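Local coordinates for protein chaperone CupB2 (Pseudomonas aeruginosa, PDB 3Q48) that probably acts as a periplasmic folding chaperone of the pilus-chaperone family, assisting fimbrial biogenesis, at residues V46-S51 / F114-L119; L97-L102 / F140-R145; Q77-V82 / L102-P107. All coordinates share one frame; numbering follows the deposited sequence.

Interaction 1 (V46-S51 / F114-L119)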
ATOM      1  N   VAL A  46      -0.161  14.359   7.945  1.00 36.69           N
ATOM      2  CA  VAL A  46       0.531  14.353   6.639  1.00 34.22           C
ATOM      3  C   VAL A  46      -0.483  14.774   5.579  1.00 33.80           C
ATOM      4  O   VAL A  46      -1.679  14.429   5.689  1.00 34.02           O
ATOM      5  CB  VAL A  46       1.226  12.973   6.210  1.00 33.60           C
ATOM      6  CG1 VAL A  46       2.144  12.381   7.326  1.00 31.88           C
ATOM      7  CG2 VAL A  46       0.231  11.937   5.727  1.00 31.00           C
ATOM      8  N   THR A  47      -0.022  15.527   4.580  1.00 32.27           N
ATOM      9  CA  THR A  47      -0.878  15.992   3.491  1.00 31.11           C
ATOM     10  C   THR A  47      -0.681  15.150   2.239  1.00 30.65           C
ATOM     11  O   THR A  47       0.228  14.347   2.162  1.00 30.25           O
ATOM     12  CB  THR A  47      -0.643  17.477   3.134  1.00 31.29           C
ATOM     13  OG1 THR A  47       0.666  17.617   2.607  1.00 31.61           O
ATOM     14  CG2 THR A  47      -0.757  18.358   4.323  1.00 30.50           C
ATOM     15  N   LEU A  48      -1.550  15.355   1.254  1.00 31.47           N
ATOM     16  CA  LEU A  48      -1.663  14.525   0.062  1.00 31.36           C
ATOM     17  C   LEU A  48      -2.394  15.367  -0.964  1.00 31.59           C
ATOM     18  O   LEU A  48      -3.410  15.984  -0.642  1.00 31.70           O
ATOM     19  CB  LEU A  48      -2.520  13.288   0.394  1.00 31.62           C
ATOM     20  CG  LEU A  48      -3.108  12.498  -0.792  1.00 32.91           C
ATOM     21  CD1 LEU A  48      -2.110  11.513  -1.306  1.00 34.34           C
ATOM     22  CD2 LEU A  48      -4.429  11.772  -0.432  1.00 35.78           C
ATOM     23  N   ARG A  49      -1.900  15.391  -2.198  1.00 32.48           N
ATOM     24  CA  ARG A  49      -2.573  16.138  -3.280  1.00 33.39           C
ATOM     25  C   ARG A  49      -3.452  15.215  -4.110  1.00 33.79           C
ATOM     26  O   ARG A  49      -3.032  14.085  -4.429  1.00 33.17           O
ATOM     27  CB  ARG A  49      -1.575  16.846  -4.181  1.00 33.16           C
ATOM     28  CG  ARG A  49      -0.755  17.854  -3.464  1.00 35.71           C
ATOM     29  CD  ARG A  49       0.213  18.487  -4.441  1.00 41.91           C
ATOM     30  NE  ARG A  49       1.184  19.365  -3.775  1.00 45.36           N
ATOM     31  CZ  ARG A  49       2.106  20.085  -4.416  1.00 47.82           C
ATOM     32  NH1 ARG A  49       2.180  20.046  -5.742  1.00 47.94           N
ATOM     33  NH2 ARG A  49       2.953  20.850  -3.736  1.00 49.61           N
ATOM     34  N   VAL A  50      -4.661  15.692  -4.427  1.00 34.32           N
ATOM     35  CA  VAL A  50      -5.516  15.050  -5.399  1.00 36.00           C
ATOM     36  C   VAL A  50      -5.813  16.015  -6.535  1.00 37.43           C
ATOM     37  O   VAL A  50      -6.341  17.075  -6.305  1.00 38.77           O
ATOM     38  CB  VAL A  50      -6.849  14.541  -4.789  1.00 36.37           C
ATOM     39  CG1 VAL A  50      -6.586  13.685  -3.546  1.00 36.48           C
ATOM     40  CG2 VAL A  50      -7.772  15.702  -4.451  1.00 37.32           C
ATOM     41  N   SER A  51      -5.458  15.641  -7.758  1.00 38.52           N
ATOM     42  CA  SER A  51      -5.630  16.474  -8.944  1.00 39.89           C
ATOM     43  C   SER A  51      -6.876  16.104  -9.724  1.00 41.29           C
ATOM     44  O   SER A  51      -7.249  14.929  -9.833  1.00 41.31           O
ATOM     45  CB  SER A  51      -4.452  16.328  -9.904  1.00 40.31           C
ATOM     46  OG  SER A  51      -3.228  16.652  -9.287  1.00 40.06           O
ATOM     47  N   PHE A 114      -3.647   0.684   6.907  1.00 24.76           N
ATOM     48  CA  PHE A 114      -4.958   1.304   6.715  1.00 24.63           C
ATOM     49  C   PHE A 114      -5.185   1.647   5.233  1.00 24.68           C
ATOM     50  O   PHE A 114      -4.271   1.511   4.386  1.00 24.84           O
ATOM     51  CB  PHE A 114      -5.080   2.536   7.594  1.00 25.33           C
ATOM     52  CG  PHE A 114      -5.085   2.215   9.081  1.00 26.07           C
ATOM     53  CD1 PHE A 114      -6.281   1.955   9.744  1.00 27.25           C
ATOM     54  CD2 PHE A 114      -3.901   2.131   9.794  1.00 26.22           C
ATOM     55  CE1 PHE A 114      -6.309   1.645  11.111  1.00 27.48           C
ATOM     56  CE2 PHE A 114      -3.910   1.800  11.204  1.00 29.42           C
ATOM     57  CZ  PHE A 114      -5.120   1.577  11.842  1.00 28.19           C
ATOM     58  N   TRP A 115      -6.395   2.060   4.887  1.00 24.04           N
ATOM     59  CA  TRP A 115      -6.682   2.281   3.485  1.00 23.33           C
ATOM     60  C   TRP A 115      -7.308   3.638   3.334  1.00 22.81           C
ATOM     61  O   TRP A 115      -8.233   3.978   4.059  1.00 23.87           O
ATOM     62  CB  TRP A 115      -7.599   1.187   2.932  1.00 24.32           C
ATOM     63  CG  TRP A 115      -6.992  -0.215   2.945  1.00 26.25           C
ATOM     64  CD1 TRP A 115      -6.965  -1.128   4.014  1.00 25.10           C
ATOM     65  CD2 TRP A 115      -6.293  -0.848   1.865  1.00 25.47           C
ATOM     66  NE1 TRP A 115      -6.349  -2.283   3.605  1.00 25.92           N
ATOM     67  CE2 TRP A 115      -5.923  -2.136   2.302  1.00 26.94           C
ATOM     68  CE3 TRP A 115      -5.995  -0.468   0.553  1.00 27.58           C
ATOM     69  CZ2 TRP A 115      -5.223  -3.031   1.479  1.00 28.42           C
ATOM     70  CZ3 TRP A 115      -5.340  -1.375  -0.277  1.00 27.09           C
ATOM     71  CH2 TRP A 115      -4.965  -2.638   0.195  1.00 28.71           C
ATOM     72  N   LEU A 116      -6.760   4.445   2.436  1.00 21.16           N
ATOM     73  CA  LEU A 116      -7.377   5.716   2.093  1.00 21.02           C
ATOM     74  C   LEU A 116      -8.247   5.486   0.890  1.00 21.24           C
ATOM     75  O   LEU A 116      -7.798   4.868  -0.096  1.00 19.39           O
ATOM     76  CB  LEU A 116      -6.329   6.765   1.768  1.00 20.78           C
ATOM     77  CG  LEU A 116      -6.780   8.139   1.329  1.00 21.51           C
ATOM     78  CD1 LEU A 116      -7.697   8.841   2.331  1.00 19.32           C
ATOM     79  CD2 LEU A 116      -5.509   8.942   1.084  1.00 24.75           C
ATOM     80  N   ASN A 117      -9.515   5.902   1.003  1.00 22.12           N
ATOM     81  CA  ASN A 117     -10.442   5.834  -0.131  1.00 23.13           C
ATOM     82  C   ASN A 117     -10.687   7.262  -0.673  1.00 24.09           C
ATOM     83  O   ASN A 117     -10.796   8.212   0.105  1.00 24.13           O
ATOM     84  CB  ASN A 117     -11.759   5.249   0.279  1.00 23.62           C
ATOM     85  CG  ASN A 117     -11.653   3.869   0.824  1.00 25.20           C
ATOM     86  OD1 ASN A 117     -11.654   2.894   0.068  1.00 28.27           O
ATOM     87  ND2 ASN A 117     -11.643   3.757   2.163  1.00 23.25           N
ATOM     88  N   ILE A 118     -10.763   7.407  -1.993  1.00 25.38           N
ATOM     89  CA  ILE A 118     -11.106   8.686  -2.622  1.00 26.67           C
ATOM     90  C   ILE A 118     -12.202   8.370  -3.583  1.00 27.95           C
ATOM     91  O   ILE A 118     -12.032   7.534  -4.450  1.00 28.45           O
ATOM     92  CB  ILE A 118      -9.960   9.283  -3.437  1.00 26.87           C
ATOM     93  CG1 ILE A 118      -8.678   9.545  -2.575  1.00 28.10           C
ATOM     94  CG2 ILE A 118     -10.463  10.487  -4.337  1.00 25.81           C
ATOM     95  CD1 ILE A 118      -8.796  10.523  -1.421  1.00 28.54           C
ATOM     96  N   LEU A 119     -13.334   9.034  -3.434  1.00 29.57           N
ATOM     97  CA  LEU A 119     -14.456   8.829  -4.329  1.00 31.63           C
ATOM     98  C   LEU A 119     -14.778  10.137  -5.049  1.00 33.43           C
ATOM     99  O   LEU A 119     -14.953  11.219  -4.405  1.00 32.55           O
ATOM    100  CB  LEU A 119     -15.666   8.351  -3.534  1.00 31.95           C
ATOM    101  CG  LEU A 119     -16.910   7.940  -4.302  1.00 33.98           C
ATOM    102  CD1 LEU A 119     -16.601   6.928  -5.376  1.00 34.80           C
ATOM    103  CD2 LEU A 119     -17.921   7.348  -3.354  1.00 37.16           C
TER
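L48 and L116 reach toward each other and meet tip to tip, each with a single methyl: L48 CD2 and L116 CD2 are 3.4 Å apart, a close approach for two methyl carbons. The two side chains share their first torsion. In L48 it swings CG away from the backbone N (chi1 163°), and in L116 it does likewise (chi1 177°), which sends the two branches out into the space between the strands and allows them to meet although the two CA atoms lie 10.7 Å apart. The other methyls, CD1 of L48 and CD1 of L116, stay back from this meeting point.

Two residues further along each strand the chains run closer, with the CA atoms of V50 and I118 8.9 Å apart, yet the side chains only graze each other. V50 offers CG1, and I118 answers with the end of its longer branch, the pair V50 CG1 to I118 CD1 measuring 4.4 Å. I118 is bent at its second torsion (chi2 -61°), and the bend brings CD1 back toward the leucine pair, 4.4 Å from CD2 of L116. This facing of apolar side chains belongs to the interior of an immunoglobulin-like sandwich, the N-terminal domain of the PapD-type chaperones. Strand 45-52, hydrogen-bonded along one edge to strand 93-101, looks across the core at strand 112-121. L97 of strand 93-101 touches L48, V50 and I118, and V37 of strand 36-40 covers L116. The intervening N117 instead places its amide with R137, R139 and D65, while T47 and R49 occupy exposed positions on strand 45-52.

Interaction 2 (L97-L102 / F140-R145)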
ATOM      1  N   LEU A  97      -5.516  17.225   0.737  1.00 28.45           N
ATOM      2  CA  LEU A  97      -6.233  16.556   1.819  1.00 28.48           C
ATOM      3  C   LEU A  97      -5.264  16.427   2.946  1.00 28.14           C
ATOM      4  O   LEU A  97      -4.069  16.245   2.715  1.00 27.56           O
ATOM      5  CB  LEU A  97      -6.709  15.156   1.441  1.00 27.98           C
ATOM      6  CG  LEU A  97      -7.497  14.941   0.161  1.00 29.29           C
ATOM      7  CD1 LEU A  97      -7.617  13.461   0.002  1.00 28.71           C
ATOM      8  CD2 LEU A  97      -8.903  15.630   0.160  1.00 29.09           C
ATOM      9  N   ARG A  98      -5.788  16.487   4.162  1.00 28.09           N
ATOM     10  CA  ARG A  98      -4.975  16.484   5.333  1.00 27.89           C
ATOM     11  C   ARG A  98      -5.356  15.297   6.168  1.00 27.42           C
ATOM     12  O   ARG A  98      -6.499  15.167   6.575  1.00 26.82           O
ATOM     13  CB  ARG A  98      -5.181  17.801   6.076  1.00 28.64           C
ATOM     14  CG  ARG A  98      -4.182  18.065   7.108  1.00 31.95           C
ATOM     15  CD  ARG A  98      -4.480  19.351   7.779  1.00 40.91           C
ATOM     16  NE  ARG A  98      -3.917  20.439   6.990  1.00 47.08           N
ATOM     17  CZ  ARG A  98      -2.605  20.649   6.813  1.00 49.05           C
ATOM     18  NH1 ARG A  98      -1.696  19.840   7.355  1.00 49.19           N
ATOM     19  NH2 ARG A  98      -2.195  21.669   6.073  1.00 49.54           N
ATOM     20  N   ILE A  99      -4.383  14.416   6.401  1.00 28.26           N
ATOM     21  CA  ILE A  99      -4.551  13.223   7.276  1.00 28.52           C
ATOM     22  C   ILE A  99      -3.932  13.395   8.670  1.00 28.93           C
ATOM     23  O   ILE A  99      -2.723  13.560   8.785  1.00 28.86           O
ATOM     24  CB  ILE A  99      -3.985  11.993   6.607  1.00 27.41           C
ATOM     25  CG1 ILE A  99      -4.615  11.857   5.204  1.00 27.49           C
ATOM     26  CG2 ILE A  99      -4.243  10.755   7.502  1.00 29.71           C
ATOM     27  CD1 ILE A  99      -3.935  10.824   4.305  1.00 27.64           C
ATOM     28  N   ALA A 100      -4.772  13.378   9.710  1.00 30.14           N
ATOM     29  CA  ALA A 100      -4.347  13.532  11.145  1.00 31.46           C
ATOM     30  C   ALA A 100      -4.498  12.265  11.967  1.00 32.20           C
ATOM     31  O   ALA A 100      -5.518  11.616  11.892  1.00 31.15           O
ATOM     32  CB  ALA A 100      -5.109  14.669  11.836  1.00 32.07           C
ATOM     33  N   TYR A 101      -3.471  11.936  12.753  1.00 34.23           N
ATOM     34  CA  TYR A 101      -3.487  10.777  13.636  1.00 36.80           C
ATOM     35  C   TYR A 101      -3.995  11.134  15.011  1.00 40.67           C
ATOM     36  O   TYR A 101      -3.463  12.051  15.622  1.00 42.23           O
ATOM     37  CB  TYR A 101      -2.062  10.253  13.785  1.00 35.92           C
ATOM     38  CG  TYR A 101      -1.875   9.084  14.739  1.00 34.44           C
ATOM     39  CD1 TYR A 101      -2.759   7.987  14.740  1.00 33.10           C
ATOM     40  CD2 TYR A 101      -0.791   9.053  15.617  1.00 31.81           C
ATOM     41  CE1 TYR A 101      -2.562   6.911  15.629  1.00 33.33           C
ATOM     42  CE2 TYR A 101      -0.582   8.000  16.480  1.00 31.03           C
ATOM     43  CZ  TYR A 101      -1.460   6.936  16.500  1.00 33.97           C
ATOM     44  OH  TYR A 101      -1.231   5.881  17.366  1.00 33.32           O
ATOM     45  N   LEU A 102      -4.996  10.419  15.518  1.00 44.61           N
ATOM     46  CA  LEU A 102      -5.349  10.554  16.955  1.00 50.05           C
ATOM     47  C   LEU A 102      -4.633   9.513  17.834  1.00 52.25           C
ATOM     48  O   LEU A 102      -5.058   8.342  17.891  1.00 53.15           O
ATOM     49  CB  LEU A 102      -6.856  10.469  17.215  1.00 50.93           C
ATOM     50  CG  LEU A 102      -7.179  10.448  18.727  1.00 56.35           C
ATOM     51  CD1 LEU A 102      -6.959  11.841  19.382  1.00 58.88           C
ATOM     52  CD2 LEU A 102      -8.608   9.877  19.078  1.00 59.91           C
ATOM     53  N   PHE A 140      -6.059   3.542  -1.702  1.00 29.64           N
ATOM     54  CA  PHE A 140      -4.570   3.599  -1.414  1.00 28.05           C
ATOM     55  C   PHE A 140      -4.115   3.026  -0.046  1.00 26.85           C
ATOM     56  O   PHE A 140      -4.768   3.219   0.973  1.00 26.13           O
ATOM     57  CB  PHE A 140      -4.045   5.054  -1.524  1.00 28.21           C
ATOM     58  CG  PHE A 140      -4.506   5.736  -2.766  1.00 31.76           C
ATOM     59  CD1 PHE A 140      -3.769   5.610  -3.949  1.00 34.43           C
ATOM     60  CD2 PHE A 140      -5.751   6.392  -2.800  1.00 31.45           C
ATOM     61  CE1 PHE A 140      -4.248   6.183  -5.162  1.00 37.43           C
ATOM     62  CE2 PHE A 140      -6.222   6.956  -3.967  1.00 35.03           C
ATOM     63  CZ  PHE A 140      -5.478   6.866  -5.158  1.00 36.58           C
ATOM     64  N   LYS A 141      -2.978   2.345  -0.022  1.00 24.95           N
ATOM     65  CA  LYS A 141      -2.487   1.813   1.206  1.00 23.95           C
ATOM     66  C   LYS A 141      -2.004   2.952   2.060  1.00 23.95           C
ATOM     67  O   LYS A 141      -1.308   3.863   1.558  1.00 24.09           O
ATOM     68  CB  LYS A 141      -1.338   0.850   0.943  1.00 24.05           C
ATOM     69  CG  LYS A 141      -1.790  -0.418   0.353  1.00 23.94           C
ATOM     70  CD  LYS A 141      -0.611  -1.231  -0.181  1.00 24.97           C
ATOM     71  CE  LYS A 141      -1.215  -2.330  -1.104  1.00 26.42           C
ATOM     72  NZ  LYS A 141      -0.199  -3.152  -1.824  1.00 27.70           N
ATOM     73  N   LEU A 142      -2.344   2.895   3.350  1.00 23.89           N
ATOM     74  CA  LEU A 142      -1.739   3.794   4.342  1.00 24.24           C
ATOM     75  C   LEU A 142      -0.910   2.978   5.354  1.00 24.39           C
ATOM     76  O   LEU A 142      -1.410   2.086   6.033  1.00 25.85           O
ATOM     77  CB  LEU A 142      -2.811   4.641   5.024  1.00 25.04           C
ATOM     78  CG  LEU A 142      -2.473   5.981   5.731  1.00 27.45           C
ATOM     79  CD1 LEU A 142      -3.752   6.689   6.107  1.00 27.47           C
ATOM     80  CD2 LEU A 142      -1.690   5.799   6.992  1.00 27.50           C
ATOM     81  N   PHE A 143       0.375   3.250   5.414  1.00 23.60           N
ATOM     82  CA  PHE A 143       1.275   2.577   6.333  1.00 23.61           C
ATOM     83  C   PHE A 143       1.598   3.459   7.558  1.00 23.94           C
ATOM     84  O   PHE A 143       2.306   4.465   7.470  1.00 24.09           O
ATOM     85  CB  PHE A 143       2.587   2.161   5.632  1.00 23.10           C
ATOM     86  CG  PHE A 143       2.387   1.296   4.405  1.00 20.88           C
ATOM     87  CD1 PHE A 143       2.037  -0.042   4.520  1.00 20.08           C
ATOM     88  CD2 PHE A 143       2.589   1.825   3.135  1.00 17.41           C
ATOM     89  CE1 PHE A 143       1.863  -0.851   3.364  1.00 17.98           C
ATOM     90  CE2 PHE A 143       2.434   1.041   1.976  1.00 15.88           C
ATOM     91  CZ  PHE A 143       2.089  -0.280   2.081  1.00 19.18           C
ATOM     92  N   PHE A 144       1.069   3.078   8.712  1.00 24.62           N
ATOM     93  CA  PHE A 144       1.499   3.739   9.936  1.00 25.13           C
ATOM     94  C   PHE A 144       2.791   3.085  10.353  1.00 26.03           C
ATOM     95  O   PHE A 144       2.828   1.849  10.536  1.00 25.86           O
ATOM     96  CB  PHE A 144       0.517   3.541  11.044  1.00 25.44           C
ATOM     97  CG  PHE A 144       0.903   4.231  12.265  1.00 25.71           C
ATOM     98  CD1 PHE A 144       0.692   5.615  12.381  1.00 26.12           C
ATOM     99  CD2 PHE A 144       1.513   3.529  13.306  1.00 26.75           C
ATOM    100  CE1 PHE A 144       1.045   6.317  13.563  1.00 28.48           C
ATOM    101  CE2 PHE A 144       1.914   4.220  14.512  1.00 30.89           C
ATOM    102  CZ  PHE A 144       1.676   5.621  14.631  1.00 29.55           C
ATOM    103  N   ARG A 145       3.834   3.916  10.498  1.00 26.13           N
ATOM    104  CA  ARG A 145       5.173   3.433  10.739  1.00 27.10           C
ATOM    105  C   ARG A 145       5.801   3.983  12.049  1.00 28.71           C
ATOM    106  O   ARG A 145       6.179   5.179  12.123  1.00 29.22           O
ATOM    107  CB  ARG A 145       6.046   3.723   9.534  1.00 26.23           C
ATOM    108  CG  ARG A 145       7.414   3.123   9.618  1.00 26.57           C
ATOM    109  CD  ARG A 145       8.171   3.469   8.363  1.00 28.13           C
ATOM    110  NE  ARG A 145       7.618   2.779   7.193  1.00 26.77           N
ATOM    111  CZ  ARG A 145       7.894   3.109   5.927  1.00 23.86           C
ATOM    112  NH1 ARG A 145       8.717   4.143   5.667  1.00 19.45           N
ATOM    113  NH2 ARG A 145       7.365   2.388   4.931  1.00 19.54           N
TER
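Y101 and F144 form the tight end of this contact, their side chains crossing at about a right angle. F144 arrives over one face of the tyrosine ring with its CE1-CZ side: CE1 stands 3.7 Å above the plane of the Y101 ring, over its centre, while the neighbouring CZ leans toward the phenolic end and comes to 3.9 Å from CZ of Y101. The two planes make an angle of 46°, and the ring centroids are 4.8 Å apart, an oblique arrangement. Anti first torsions (chi1 177° in Y101 and -178° in F144) carry both rings out from their strands to meet between them. Strand 93-101 is thereby packed across the core of the immunoglobulin-like domain on strand 136-145, the domain's last strand, G1 in this family. F39 and F80 touch both rings and enlarge the aromatic group.

Toward the start of the two segments the packing is looser. I99 and L142 have their CA atoms 10.3 Å apart, and the side chains bridge that distance by one methyl approach, I99 CG2 to L142 CD1 at 4.3 Å. On the solvent side the exposed R98 pairs with E45, whereas R145 faces the other way and forms salt bridges with E111 and with D235, the latter in the C-terminal domain.

The hydroxyl of Y101 is turned to the carbonyl O of A104, which satisfies it within the following loop. The ring can therefore give its carbon face to F144 without leaving its polar end unpaired, and the contact between the strands rests on dispersion and aromatic packing alone.

Interaction 3 (Q77-V82 / L102-P107)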
ATOM      1  N   GLN A  77     -14.016   3.298  13.955  1.00 49.96           N
ATOM      2  CA  GLN A  77     -13.252   4.151  14.852  1.00 50.14           C
ATOM      3  C   GLN A  77     -11.752   4.040  14.578  1.00 47.81           C
ATOM      4  O   GLN A  77     -10.973   3.841  15.498  1.00 49.39           O
ATOM      5  CB  GLN A  77     -13.576   3.815  16.314  1.00 52.41           C
ATOM      6  CG  GLN A  77     -15.054   4.069  16.720  1.00 58.84           C
ATOM      7  CD  GLN A  77     -15.241   5.290  17.640  1.00 65.56           C
ATOM      8  OE1 GLN A  77     -15.886   6.287  17.270  1.00 67.18           O
ATOM      9  NE2 GLN A  77     -14.688   5.203  18.854  1.00 67.86           N
ATOM     10  N   VAL A  78     -11.349   4.142  13.311  1.00 44.60           N
ATOM     11  CA  VAL A  78      -9.939   4.183  12.972  1.00 41.16           C
ATOM     12  C   VAL A  78      -9.373   5.498  13.485  1.00 40.27           C
ATOM     13  O   VAL A  78     -10.082   6.522  13.466  1.00 39.65           O
ATOM     14  CB  VAL A  78      -9.685   4.051  11.467  1.00 39.67           C
ATOM     15  CG1 VAL A  78     -10.355   2.796  10.932  1.00 40.11           C
ATOM     16  CG2 VAL A  78     -10.119   5.302  10.722  1.00 38.66           C
ATOM     17  N   PRO A  79      -8.100   5.482  13.943  1.00 39.02           N
ATOM     18  CA  PRO A  79      -7.490   6.657  14.544  1.00 39.20           C
ATOM     19  C   PRO A  79      -7.007   7.697  13.538  1.00 37.81           C
ATOM     20  O   PRO A  79      -6.075   8.423  13.817  1.00 37.70           O
ATOM     21  CB  PRO A  79      -6.288   6.072  15.281  1.00 38.90           C
ATOM     22  CG  PRO A  79      -5.866   4.968  14.438  1.00 38.37           C
ATOM     23  CD  PRO A  79      -7.119   4.397  13.801  1.00 38.67           C
ATOM     24  N   PHE A  80      -7.635   7.769  12.379  1.00 37.53           N
ATOM     25  CA  PHE A  80      -7.296   8.815  11.426  1.00 36.75           C
ATOM     26  C   PHE A  80      -8.538   9.614  11.025  1.00 37.30           C
ATOM     27  O   PHE A  80      -9.631   9.076  10.993  1.00 38.80           O
ATOM     28  CB  PHE A  80      -6.566   8.234  10.213  1.00 35.09           C
ATOM     29  CG  PHE A  80      -5.323   7.487  10.563  1.00 30.81           C
ATOM     30  CD1 PHE A  80      -4.147   8.166  10.780  1.00 26.96           C
ATOM     31  CD2 PHE A  80      -5.345   6.096  10.688  1.00 31.28           C
ATOM     32  CE1 PHE A  80      -3.003   7.513  11.110  1.00 26.84           C
ATOM     33  CE2 PHE A  80      -4.191   5.387  11.043  1.00 29.14           C
ATOM     34  CZ  PHE A  80      -3.011   6.105  11.257  1.00 29.14           C
ATOM     35  N   SER A  81      -8.366  10.907  10.782  1.00 37.02           N
ATOM     36  CA  SER A  81      -9.388  11.710  10.154  1.00 37.00           C
ATOM     37  C   SER A  81      -8.825  12.290   8.839  1.00 35.66           C
ATOM     38  O   SER A  81      -7.633  12.419   8.686  1.00 34.84           O
ATOM     39  CB  SER A  81      -9.825  12.815  11.103  1.00 37.78           C
ATOM     40  OG  SER A  81      -8.774  13.769  11.236  1.00 40.12           O
ATOM     41  N   VAL A  82      -9.691  12.600   7.883  1.00 35.84           N
ATOM     42  CA  VAL A  82      -9.278  13.266   6.661  1.00 35.09           C
ATOM     43  C   VAL A  82     -10.078  14.536   6.529  1.00 36.20           C
ATOM     44  O   VAL A  82     -11.304  14.517   6.478  1.00 37.18           O
ATOM     45  CB  VAL A  82      -9.465  12.418   5.395  1.00 34.58           C
ATOM     46  CG1 VAL A  82      -8.666  13.048   4.199  1.00 34.56           C
ATOM     47  CG2 VAL A  82      -8.950  11.048   5.634  1.00 33.63           C
ATOM     48  N   LEU A 102      -4.996  10.419  15.518  1.00 44.61           N
ATOM     49  CA  LEU A 102      -5.349  10.554  16.955  1.00 50.05           C
ATOM     50  C   LEU A 102      -4.633   9.513  17.834  1.00 52.25           C
ATOM     51  O   LEU A 102      -5.058   8.342  17.891  1.00 53.15           O
ATOM     52  CB  LEU A 102      -6.856  10.469  17.215  1.00 50.93           C
ATOM     53  CG  LEU A 102      -7.179  10.448  18.727  1.00 56.35           C
ATOM     54  CD1 LEU A 102      -6.959  11.841  19.382  1.00 58.88           C
ATOM     55  CD2 LEU A 102      -8.608   9.877  19.078  1.00 59.91           C
ATOM     56  N   LYS A 103      -3.564   9.939  18.515  1.00 54.26           N
ATOM     57  CA  LYS A 103      -2.785   9.042  19.376  1.00 56.12           C
ATOM     58  C   LYS A 103      -3.651   7.900  19.955  1.00 56.48           C
ATOM     59  O   LYS A 103      -4.454   8.095  20.876  1.00 57.63           O
ATOM     60  CB  LYS A 103      -2.103   9.847  20.483  1.00 57.87           C
ATOM     61  CG  LYS A 103      -1.348   8.995  21.520  1.00 62.23           C
ATOM     62  CD  LYS A 103       0.151   8.800  21.193  1.00 66.30           C
ATOM     63  CE  LYS A 103       0.851   7.949  22.273  1.00 69.52           C
ATOM     64  NZ  LYS A 103       0.186   6.602  22.436  1.00 71.35           N
ATOM     65  N   ALA A 104      -3.512   6.722  19.363  1.00 55.41           N
ATOM     66  CA  ALA A 104      -4.262   5.547  19.787  1.00 55.57           C
ATOM     67  C   ALA A 104      -3.338   4.318  19.806  1.00 54.58           C
ATOM     68  O   ALA A 104      -2.385   4.263  19.052  1.00 54.07           O
ATOM     69  CB  ALA A 104      -5.471   5.317  18.856  1.00 54.86           C
ATOM     70  N   PRO A 105      -3.613   3.337  20.680  1.00 54.94           N
ATOM     71  CA  PRO A 105      -2.806   2.087  20.763  1.00 54.34           C
ATOM     72  C   PRO A 105      -2.726   1.267  19.466  1.00 51.95           C
ATOM     73  O   PRO A 105      -3.706   0.601  19.082  1.00 52.58           O
ATOM     74  CB  PRO A 105      -3.507   1.269  21.869  1.00 55.94           C
ATOM     75  CG  PRO A 105      -4.817   2.009  22.153  1.00 57.36           C
ATOM     76  CD  PRO A 105      -4.566   3.447  21.797  1.00 56.15           C
ATOM     77  N   LEU A 106      -1.572   1.349  18.795  1.00 49.06           N
ATOM     78  CA  LEU A 106      -1.255   0.569  17.593  1.00 45.21           C
ATOM     79  C   LEU A 106       0.081  -0.149  17.814  1.00 43.85           C
ATOM     80  O   LEU A 106       0.917   0.352  18.576  1.00 43.73           O
ATOM     81  CB  LEU A 106      -1.130   1.497  16.391  1.00 44.22           C
ATOM     82  CG  LEU A 106      -2.372   2.159  15.791  1.00 42.90           C
ATOM     83  CD1 LEU A 106      -1.883   3.264  14.889  1.00 40.68           C
ATOM     84  CD2 LEU A 106      -3.268   1.139  15.030  1.00 38.29           C
ATOM     85  N   PRO A 107       0.297  -1.317  17.158  1.00 42.05           N
ATOM     86  CA  PRO A 107       1.552  -1.982  17.484  1.00 41.71           C
ATOM     87  C   PRO A 107       2.754  -1.050  17.322  1.00 41.42           C
ATOM     88  O   PRO A 107       2.793  -0.205  16.409  1.00 40.66           O
ATOM     89  CB  PRO A 107       1.598  -3.175  16.512  1.00 40.45           C
ATOM     90  CG  PRO A 107       0.197  -3.452  16.181  1.00 40.46           C
ATOM     91  CD  PRO A 107      -0.531  -2.131  16.236  1.00 40.98           C
TER
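P79 and L102 are joined by the one backbone hydrogen bond of this contact, from L102 N to P79 O at 2.8 Å. It is nearly straight (166° at the hydrogen). The pairing is in step with the antiparallel hydrogen bonds of S81 with A100, and it continues the pattern of strands 80-89 and 93-101 by a single bond. Proline has no N-H to offer L102 O, and the backbones have already diverged here, which leaves the pair with one bond. That carbonyl oxygen instead lies beside the proline ring, 3.7 Å from P79 CB.

The remaining contacts are apolar and centre on the same proline. P79 CB meets the methyl of A104, CB to CB at 3.7 Å, and the next ring atom is approached more loosely by a leucine branch, P79 CG to L106 CD1 at 4.4 Å. L106 reaches it with an extended second torsion (chi2 165°). L102, by contrast, lays only its CB near the carbonyl oxygen of P79, while the rest of its side chain belongs to the exposed surface.

The loop 102-107, which leads from strand 93-101 to strand 112-121, thus curls round P79 just before the start of strand 80-89. Beneath it, Y101 of strand 93-101 and F114 of strand 112-121 touch both P79 and L106, and F144 touches L106 from strand 136-145.

In the fold
All three interactions belong to the N-terminal immunoglobulin-like domain, at different depths. Interactions 1 and 2 are buried, apolar and without polar bonds across them; their centres are about 8 Å apart. They pack 45-52 on 112-121 and 93-101 on 136-145; 45-52 and 93-101 are neighbours in the sheet, as are 112-121 and 136-145. I118 packs on L97, linking them directly. The first relies on aliphatic methyls, whereas the second adds an aromatic pair. Interaction 3 lies near the surface, about 17 Å from the chain centre, and combines a backbone hydrogen bond with proline packing. It shares L102 with interaction 2, and F114 of interaction 1 touches F80, P79 and L106.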